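PDB 4DWD: mandelate racemase/muconate lactonizing enzyme, C-terminal domain protein from Paracoccus denitrificans, which binds magnesium and, as a member of the enolase superfamily, probably acts as a hydro-lyase. Local coordinates for residues Gly120-Ile132 and Ala340-Ala352. Sequence-based numbering, arbitrary orientation. Where two conformers were deposited one is given.
Sequences GAWRTRLPCYSSI and AEPVDGHFALGDA
C128 and F347 meet on the buried side of a short antiparallel strand pair: CB of C128 lies 3.4 Å from F347 CE2 and also touches CZ, approaching the ring obliquely. With chi1 at 78°, SG of C128 sits between its own backbone N and carbonyl carbon; from there it stands 5.2 Å from the F347 ring centroid, 32° off the normal, an oblique sulfur-aromatic contact, while also touching CB of P342. H306 meets the F347 ring edge-to-face and V323 packs on it as well, so an alanine here would probably open a gap beside C128 and leave H306 without its aromatic partner. On the same side, CD1 of L126 approaches CB of L349 at 4.2 Å, the two side chains crossing at a slant. Register follows from the bonds: L126 and F347 form a hydrogen-bonded pair, N to O both ways, and L349 N to T124 O (170° at the hydrogen) and C128 N to G345 O extend the ladder. Strand 125-132, the first of the barrel in this enolase-superfamily fold, runs parallel to 158-162 and 323-325; the late strand 346-348 joins it antiparallel, out of keeping with its two parallel neighbours. P127 and H346 occupy the other face as a non-hydrogen-bonded pair. CD2 of H346 comes within 3.4 Å of P127 N, and R125 O lies at the ring's edge. In this conformer ND1 donates to D344 O (2.9 Å) within the type I' turn V343-H346, which restrains the imidazole's rotation; the oxygen lies in the ring plane, though the donor sits above the carbonyl plane.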
loop_
_atom_site.group_PDB
_atom_site.type_symbol
_atom_site.label_atom_id
_atom_site.label_comp_id
_atom_site.label_asym_id
_atom_site.label_seq_id
_atom_site.Cartn_x
_atom_site.Cartn_y
_atom_site.Cartn_z
ATOM N N GLY B 120 -28.409 -9.936 27.437
ATOM C CA GLY B 120 -28.309 -9.108 28.637
ATOM C C GLY B 120 -27.948 -7.657 28.360
ATOM O O GLY B 120 -27.348 -7.326 27.330
ATOM N N ALA B 121 -28.309 -6.798 29.309
ATOM C CA ALA B 121 -27.990 -5.381 29.250
ATOM C C ALA B 121 -26.844 -5.036 30.189
ATOM O O ALA B 121 -26.813 -5.489 31.338
ATOM C CB ALA B 121 -29.216 -4.564 29.611
ATOM N N TRP B 122 -25.904 -4.234 29.693
ATOM C CA TRP B 122 -24.854 -3.636 30.529
ATOM C C TRP B 122 -25.416 -2.534 31.372
ATOM O O TRP B 122 -24.864 -2.190 32.412
ATOM C CB TRP B 122 -23.755 -3.038 29.668
ATOM C CG TRP B 122 -22.947 -4.087 28.973
ATOM C CD1 TRP B 122 -23.156 -4.607 27.698
ATOM C CD2 TRP B 122 -21.772 -4.788 29.493
ATOM N NE1 TRP B 122 -22.221 -5.558 27.405
ATOM C CE2 TRP B 122 -21.361 -5.722 28.445
ATOM C CE3 TRP B 122 -21.040 -4.733 30.680
ATOM C CZ2 TRP B 122 -20.260 -6.558 28.594
ATOM C CZ3 TRP B 122 -19.934 -5.591 30.823
ATOM C CH2 TRP B 122 -19.551 -6.476 29.796
ATOM N N ARG B 123 -26.499 -1.940 30.889
ATOM C CA ARG B 123 -27.113 -0.773 31.504
ATOM C C ARG B 123 -28.569 -0.731 31.073
ATOM O O ARG B 123 -28.898 -1.085 29.938
ATOM C CB ARG B 123 -26.410 0.508 31.033
ATOM C CG ARG B 123 -26.599 0.766 29.536
ATOM C CD ARG B 123 -25.617 1.759 28.940
ATOM N NE ARG B 123 -24.238 1.277 29.003
ATOM C CZ ARG B 123 -23.683 0.428 28.144
ATOM N NH1 ARG B 123 -24.381 -0.070 27.117
ATOM N NH2 ARG B 123 -22.410 0.078 28.315
ATOM N N THR B 124 -29.445 -0.292 31.969
ATOM C CA THR B 124 -30.833 -0.041 31.585
ATOM C C THR B 124 -31.193 1.440 31.744
ATOM O O THR B 124 -32.328 1.842 31.490
ATOM C CB THR B 124 -31.832 -0.936 32.346
ATOM O OG1 THR B 124 -31.668 -0.744 33.755
ATOM C CG2 THR B 124 -31.629 -2.404 31.990
ATOM N N ARG B 125 -30.220 2.242 32.166
ATOM C CA ARG B 125 -30.344 3.692 32.081
ATOM C C ARG B 125 -29.305 4.202 31.100
ATOM O O ARG B 125 -28.104 4.077 31.326
ATOM C CB ARG B 125 -30.171 4.341 33.448
ATOM C CG ARG B 125 -31.367 4.136 34.345
ATOM C CD ARG B 125 -31.211 4.943 35.612
ATOM N NE ARG B 125 -32.235 4.611 36.594
ATOM C CZ ARG B 125 -32.383 5.235 37.755
ATOM N NH1 ARG B 125 -31.583 6.225 38.085
ATOM N NH2 ARG B 125 -33.339 4.870 38.583
ATOM N N LEU B 126 -29.770 4.745 29.983
ATOM C CA LEU B 126 -28.857 5.095 28.902
ATOM C C LEU B 126 -28.782 6.603 28.757
ATOM O O LEU B 126 -29.810 7.250 28.583
ATOM C CB LEU B 126 -29.305 4.452 27.587
ATOM C CG LEU B 126 -29.302 2.923 27.494
ATOM C CD1 LEU B 126 -30.577 2.322 28.071
ATOM C CD2 LEU B 126 -29.106 2.461 26.050
ATOM N N PRO B 127 -27.567 7.173 28.836
ATOM C CA PRO B 127 -27.465 8.627 28.656
ATOM C C PRO B 127 -27.909 9.062 27.263
ATOM O O PRO B 127 -27.746 8.310 26.298
ATOM C CB PRO B 127 -25.973 8.909 28.856
ATOM C CG PRO B 127 -25.297 7.609 28.586
ATOM C CD PRO B 127 -26.251 6.547 29.048
ATOM N N CYS B 128 -28.468 10.265 27.169
ATOM C CA CYS B 128 -28.869 10.816 25.874
ATOM C C CYS B 128 -27.963 11.975 25.434
ATOM O O CYS B 128 -27.263 12.573 26.258
ATOM C CB CYS B 128 -30.334 11.273 25.903
ATOM S SG CYS B 128 -30.639 12.863 26.719
ATOM N N TYR B 129 -27.955 12.269 24.135
ATOM C CA TYR B 129 -27.418 13.546 23.658
ATOM C C TYR B 129 -28.489 14.298 22.887
ATOM O O TYR B 129 -29.253 13.694 22.129
ATOM C CB TYR B 129 -26.110 13.373 22.858
ATOM C CG TYR B 129 -26.169 12.867 21.420
ATOM C CD1 TYR B 129 -26.465 13.731 20.368
ATOM C CD2 TYR B 129 -25.854 11.533 21.107
ATOM C CE1 TYR B 129 -26.470 13.287 19.051
ATOM C CE2 TYR B 129 -25.860 11.080 19.788
ATOM C CZ TYR B 129 -26.170 11.964 18.770
ATOM O OH TYR B 129 -26.177 11.551 17.463
ATOM N N SER B 130 -28.572 15.608 23.112
ATOM C CA SER B 130 -29.524 16.446 22.398
ATOM C C SER B 130 -28.985 16.701 21.003
ATOM O O SER B 130 -27.921 17.320 20.841
ATOM C CB SER B 130 -29.730 17.781 23.121
ATOM O OG SER B 130 -30.273 17.592 24.412
ATOM N N SER B 131 -29.719 16.212 20.008
ATOM C CA SER B 131 -29.329 16.327 18.613
ATOM C C SER B 131 -30.206 17.410 17.991
ATOM O O SER B 131 -31.411 17.215 17.827
ATOM C CB SER B 131 -29.524 14.982 17.930
ATOM O OG SER B 131 -29.003 14.999 16.620
ATOM N N ILE B 132 -29.587 18.547 17.673
ATOM C CA ILE B 132 -30.286 19.785 17.321
ATOM C C ILE B 132 -30.000 20.163 15.874
ATOM O O ILE B 132 -28.871 20.543 15.528
ATOM C CB ILE B 132 -29.844 20.914 18.267
ATOM C CG1 ILE B 132 -30.025 20.439 19.719
ATOM C CG2 ILE B 132 -30.569 22.216 17.933
ATOM C CD1 ILE B 132 -29.437 21.338 20.772
ATOM N N ALA B 340 -39.953 8.187 23.412
ATOM C CA ALA B 340 -38.717 8.706 23.995
ATOM C C ALA B 340 -38.941 9.987 24.793
ATOM O O ALA B 340 -39.514 10.952 24.293
ATOM C CB ALA B 340 -37.697 8.962 22.894
ATOM N N GLU B 341 -38.468 9.984 26.034
ATOM C CA GLU B 341 -38.610 11.138 26.930
ATOM C C GLU B 341 -37.577 10.980 28.033
ATOM O O GLU B 341 -37.731 10.129 28.911
ATOM C CB GLU B 341 -40.027 11.201 27.503
ATOM C CG GLU B 341 -40.321 12.365 28.439
ATOM C CD GLU B 341 -41.797 12.445 28.788
ATOM O OE1 GLU B 341 -42.618 11.817 28.079
ATOM O OE2 GLU B 341 -42.144 13.126 29.773
ATOM N N PRO B 342 -36.505 11.787 27.985
ATOM C CA PRO B 342 -35.434 11.582 28.959
ATOM C C PRO B 342 -35.856 11.980 30.380
ATOM O O PRO B 342 -36.685 12.873 30.550
ATOM C CB PRO B 342 -34.322 12.503 28.451
ATOM C CG PRO B 342 -35.031 13.581 27.704
ATOM C CD PRO B 342 -36.258 12.953 27.111
ATOM N N VAL B 343 -35.296 11.291 31.371
ATOM C CA VAL B 343 -35.486 11.611 32.784
ATOM C C VAL B 343 -34.089 11.725 33.382
ATOM O O VAL B 343 -33.294 10.788 33.282
ATOM C CB VAL B 343 -36.287 10.504 33.504
ATOM C CG1 VAL B 343 -36.344 10.756 35.006
ATOM C CG2 VAL B 343 -37.692 10.396 32.930
ATOM N N ASP B 344 -33.777 12.883 33.971
ATOM C CA ASP B 344 -32.441 13.138 34.525
ATOM C C ASP B 344 -31.348 12.847 33.498
ATOM O O ASP B 344 -30.286 12.304 33.837
ATOM C CB ASP B 344 -32.207 12.325 35.814
ATOM C CG ASP B 344 -33.177 12.688 36.930
ATOM O OD1 ASP B 344 -33.731 13.809 36.919
ATOM O OD2 ASP B 344 -33.384 11.844 37.827
ATOM N N GLY B 345 -31.638 13.193 32.240
ATOM C CA GLY B 345 -30.690 13.058 31.134
ATOM C C GLY B 345 -30.496 11.650 30.594
ATOM O O GLY B 345 -29.571 11.417 29.809
ATOM N N HIS B 346 -31.357 10.717 31.002
ATOM C CA HIS B 346 -31.237 9.303 30.628
ATOM C C HIS B 346 -32.527 8.725 30.113
ATOM O O HIS B 346 -33.608 9.212 30.444
ATOM C CB HIS B 346 -30.787 8.476 31.833
ATOM C CG HIS B 346 -29.368 8.747 32.273
ATOM N ND1 HIS B 346 -29.019 9.850 32.962
ATOM C CD2 HIS B 346 -28.203 7.995 32.117
ATOM C CE1 HIS B 346 -27.699 9.818 33.220
ATOM N NE2 HIS B 346 -27.201 8.681 32.707
ATOM N N PHE B 347 -32.418 7.655 29.329
ATOM C CA PHE B 347 -33.576 6.849 28.924
ATOM C C PHE B 347 -33.640 5.629 29.825
ATOM O O PHE B 347 -32.652 4.901 29.961
ATOM C CB PHE B 347 -33.435 6.396 27.472
ATOM C CG PHE B 347 -33.437 7.528 26.486
ATOM C CD1 PHE B 347 -34.562 8.330 26.339
ATOM C CD2 PHE B 347 -32.319 7.782 25.692
ATOM C CE1 PHE B 347 -34.571 9.386 25.436
ATOM C CE2 PHE B 347 -32.325 8.825 24.770
ATOM C CZ PHE B 347 -33.454 9.631 24.642
ATOM N N ALA B 348 -34.796 5.416 30.445
ATOM C CA ALA B 348 -35.007 4.237 31.287
ATOM C C ALA B 348 -35.603 3.101 30.471
ATOM O O ALA B 348 -36.751 3.186 30.018
ATOM C CB ALA B 348 -35.909 4.581 32.472
ATOM N N LEU B 349 -34.819 2.044 30.285
ATOM C CA LEU B 349 -35.275 0.861 29.561
ATOM C C LEU B 349 -35.962 -0.111 30.521
ATOM O O LEU B 349 -35.344 -0.604 31.459
ATOM C CB LEU B 349 -34.084 0.189 28.865
ATOM C CG LEU B 349 -34.307 -1.084 28.044
ATOM C CD1 LEU B 349 -35.377 -0.879 26.988
ATOM C CD2 LEU B 349 -32.988 -1.460 27.402
ATOM N N GLY B 350 -37.246 -0.358 30.282
ATOM C CA GLY B 350 -38.050 -1.239 31.129
ATOM C C GLY B 350 -37.977 -2.694 30.706
ATOM O O GLY B 350 -37.322 -3.030 29.717
ATOM N N ASP B 351 -38.670 -3.560 31.444
ATOM C CA ASP B 351 -38.555 -5.008 31.228
ATOM C C ASP B 351 -39.780 -5.684 30.578
ATOM O O ASP B 351 -39.912 -6.912 30.628
ATOM C CB ASP B 351 -38.147 -5.722 32.535
ATOM C CG ASP B 351 -39.215 -5.636 33.629
ATOM O OD1 ASP B 351 -40.289 -5.039 33.409
ATOM O OD2 ASP B 351 -38.978 -6.188 34.725
ATOM N N ALA B 352 -40.657 -4.900 29.954
ATOM C CA ALA B 352 -41.813 -5.461 29.240
ATOM C C ALA B 352 -41.351 -6.359 28.093
ATOM O O ALA B 352 -40.317 -6.086 27.465
ATOM C CB ALA B 352 -42.718 -4.355 28.714
#